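Local structure of octaprenyl-diphosphate synthase (Bacteroides thetaiotaomicron, 3RMG) at residues A[72-77]-A[123-128]. The protein probably acts as a magnesium-dependent prenyltransferase of the FPP/GGPP synthase family, joining isoprene units into longer prenyl diphosphates. Numbering follows the deposited sequence.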
ATOM      1  N   ALA A  72       4.862   6.216 -15.520  1.00 42.22           N
ATOM      2  CA  ALA A  72       3.436   6.394 -15.255  1.00 41.22           C
ATOM      3  C   ALA A  72       2.668   5.101 -15.515  1.00 40.22           C
ATOM      4  O   ALA A  72       1.932   4.616 -14.659  1.00 45.46           O
ATOM      5  CB  ALA A  72       2.876   7.510 -16.090  1.00 39.21           C
ATOM      6  N   ALA A  73       2.857   4.537 -16.699  1.00 40.50           N
ATOM      7  CA  ALA A  73       2.126   3.345 -17.092  1.00 43.08           C
ATOM      8  C   ALA A  73       2.415   2.176 -16.154  1.00 43.69           C
ATOM      9  O   ALA A  73       1.505   1.476 -15.718  1.00 47.90           O
ATOM     10  CB  ALA A  73       2.442   2.981 -18.541  1.00 39.68           C
ATOM     11  N   VAL A  74       3.690   1.964 -15.850  1.00 42.44           N
ATOM     12  CA  VAL A  74       4.073   0.968 -14.860  1.00 41.33           C
ATOM     13  C   VAL A  74       3.421   1.268 -13.501  1.00 40.85           C
ATOM     14  O   VAL A  74       2.789   0.402 -12.876  1.00 36.16           O
ATOM     15  CB  VAL A  74       5.596   0.914 -14.715  1.00 44.55           C
ATOM     16  CG1 VAL A  74       6.019  -0.072 -13.606  1.00 43.73           C
ATOM     17  CG2 VAL A  74       6.210   0.523 -16.052  1.00 38.82           C
ATOM     18  N   SER A  75       3.555   2.504 -13.052  1.00 34.12           N
ATOM     19  CA  SER A  75       2.994   2.864 -11.760  1.00 41.59           C
ATOM     20  C   SER A  75       1.528   2.483 -11.681  1.00 47.24           C
ATOM     21  O   SER A  75       1.119   1.790 -10.755  1.00 55.47           O
ATOM     22  CB  SER A  75       3.139   4.353 -11.499  1.00 36.56           C
ATOM     23  OG  SER A  75       2.520   4.679 -10.274  1.00 44.93           O
ATOM     24  N   LEU A  76       0.735   2.943 -12.649  1.00 46.53           N
ATOM     25  CA  LEU A  76      -0.703   2.726 -12.606  1.00 45.07           C
ATOM     26  C   LEU A  76      -1.045   1.257 -12.778  1.00 42.81           C
ATOM     27  O   LEU A  76      -1.944   0.747 -12.129  1.00 49.60           O
ATOM     28  CB  LEU A  76      -1.423   3.592 -13.639  1.00 46.90           C
ATOM     29  CG  LEU A  76      -1.528   5.088 -13.274  1.00 41.66           C
ATOM     30  CD1 LEU A  76      -2.040   5.894 -14.436  1.00 34.69           C
ATOM     31  CD2 LEU A  76      -2.410   5.320 -12.044  1.00 38.11           C
ATOM     32  N   GLU A  77      -0.296   0.558 -13.618  1.00 45.08           N
ATOM     33  CA  GLU A  77      -0.503  -0.875 -13.767  1.00 45.77           C
ATOM     34  C   GLU A  77      -0.168  -1.645 -12.478  1.00 46.68           C
ATOM     35  O   GLU A  77      -0.842  -2.609 -12.123  1.00 50.08           O
ATOM     36  CB  GLU A  77       0.302  -1.402 -14.956  1.00 47.58           C
ATOM     37  CG  GLU A  77      -0.160  -2.757 -15.466  1.00 56.15           C
ATOM     38  CD  GLU A  77      -1.489  -2.689 -16.204  1.00 60.22           C
ATOM     39  OE1 GLU A  77      -2.027  -1.576 -16.371  1.00 59.58           O
ATOM     40  OE2 GLU A  77      -1.997  -3.753 -16.619  1.00 71.74           O
ATOM     41  N   LEU A 123       4.440   3.201  -6.235  1.00 43.98           N
ATOM     42  CA  LEU A 123       4.799   4.574  -5.829  1.00 37.23           C
ATOM     43  C   LEU A 123       6.193   5.036  -6.269  1.00 39.05           C
ATOM     44  O   LEU A 123       6.401   6.211  -6.627  1.00 36.12           O
ATOM     45  CB  LEU A 123       4.646   4.727  -4.311  1.00 43.53           C
ATOM     46  N   VAL A 124       7.155   4.114  -6.217  1.00 39.69           N
ATOM     47  CA  VAL A 124       8.507   4.367  -6.703  1.00 42.36           C
ATOM     48  C   VAL A 124       8.455   4.793  -8.164  1.00 44.80           C
ATOM     49  O   VAL A 124       9.030   5.821  -8.556  1.00 46.02           O
ATOM     50  CB  VAL A 124       9.394   3.104  -6.597  1.00 49.60           C
ATOM     51  CG1 VAL A 124      10.806   3.384  -7.148  1.00 41.99           C
ATOM     52  CG2 VAL A 124       9.446   2.613  -5.163  1.00 46.67           C
ATOM     53  N   HIS A 125       7.746   4.016  -8.980  1.00 43.80           N
ATOM     54  CA  HIS A 125       7.651   4.368 -10.396  1.00 43.27           C
ATOM     55  C   HIS A 125       7.037   5.755 -10.577  1.00 45.40           C
ATOM     56  O   HIS A 125       7.521   6.563 -11.367  1.00 46.06           O
ATOM     57  CB  HIS A 125       6.919   3.289 -11.178  1.00 40.36           C
ATOM     58  CG  HIS A 125       7.767   2.086 -11.466  1.00 44.92           C
ATOM     59  ND1 HIS A 125       8.738   2.076 -12.448  1.00 38.61           N
ATOM     60  CD2 HIS A 125       7.796   0.856 -10.898  1.00 38.74           C
ATOM     61  CE1 HIS A 125       9.316   0.888 -12.480  1.00 40.05           C
ATOM     62  NE2 HIS A 125       8.763   0.130 -11.548  1.00 44.28           N
ATOM     63  N   ALA A 126       5.995   6.066  -9.818  1.00 44.72           N
ATOM     64  CA  ALA A 126       5.416   7.396  -9.942  1.00 41.25           C
ATOM     65  C   ALA A 126       6.476   8.471  -9.686  1.00 44.62           C
ATOM     66  O   ALA A 126       6.533   9.487 -10.375  1.00 46.35           O
ATOM     67  CB  ALA A 126       4.233   7.552  -9.001  1.00 43.66           C
ATOM     68  N   GLU A 127       7.325   8.245  -8.692  1.00 52.14           N
ATOM     69  CA  GLU A 127       8.348   9.227  -8.346  1.00 48.96           C
ATOM     70  C   GLU A 127       9.410   9.293  -9.448  1.00 45.56           C
ATOM     71  O   GLU A 127       9.813  10.378  -9.897  1.00 37.48           O
ATOM     72  CB  GLU A 127       8.947   8.889  -6.980  1.00 54.43           C
ATOM     73  CG  GLU A 127       9.991   9.872  -6.500  1.00 60.73           C
ATOM     74  CD  GLU A 127      11.336   9.617  -7.151  1.00 68.77           C
ATOM     75  OE1 GLU A 127      11.683   8.413  -7.343  1.00 55.91           O
ATOM     76  OE2 GLU A 127      12.022  10.619  -7.463  1.00 53.83           O
ATOM     77  N   GLN A 128       9.825   8.130  -9.931  1.00 47.38           N
ATOM     78  CA  GLN A 128      10.720   8.078 -11.095  1.00 43.67           C
ATOM     79  C   GLN A 128      10.224   8.809 -12.356  1.00 52.41           C
ATOM     80  O   GLN A 128      11.022   9.025 -13.279  1.00 52.38           O
ATOM     81  CB  GLN A 128      11.075   6.641 -11.445  1.00 47.88           C
ATOM     82  CG  GLN A 128      11.912   5.922 -10.392  1.00 38.75           C
ATOM     83  CD  GLN A 128      12.319   4.546 -10.860  1.00 54.76           C
ATOM     84  OE1 GLN A 128      11.624   3.560 -10.603  1.00 56.34           O
ATOM     85  NE2 GLN A 128      13.433   4.474 -11.590  1.00 55.62           N
TER
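His-125 lays its ring against Val-74 and sets its CB beside Ser-75, where two neighbouring helices of the all-helical isoprenoid synthase fold, 67-90 and 102-128, pack antiparallel. The segment axes come within 7.7 Å at a crossing angle of -159°, and the CA atoms of Ser-75 and His-125 are 5.1 Å apart. Along 102-128 towards its C-terminal end, Leu-123 and Val-124 pack on Ser-139 and Gln-143 of the second subunit, so this helix is also part of the dimer interface. His-125 then turns back to helix 67-90. With CG anti to its own carbonyl carbon (chi1 -78°), the imidazole reaches across Val-74 and takes methyl CG1 over the middle of one face, a CH-pi contact 3.3 Å from CG1 to the ring centroid and 8° off the normal. Its ND1 hydrogen-bonds to ND1 of His-71, three residues before Val-74 on helix 67-90, which should limit how the ring can rotate. Were an alanine to stand here, Val-74 CG1 would probably lose the ring it rests on and His-71 this bonding partner. At the root of the ring, His-125 CB lies 3.9 Å from Ser-75 CB, a meeting of small groups consistent with the close backbones. One residue on, Ala-126 meets the same serine. Ser-75 OG hydrogen-bonds to the carbonyl oxygen of Ser-122, on helix 102-128 itself, so the buried hydroxyl ties the two helices together. That same OG also touches the Ala-126 methyl, with 3.6 Å between OG and CB.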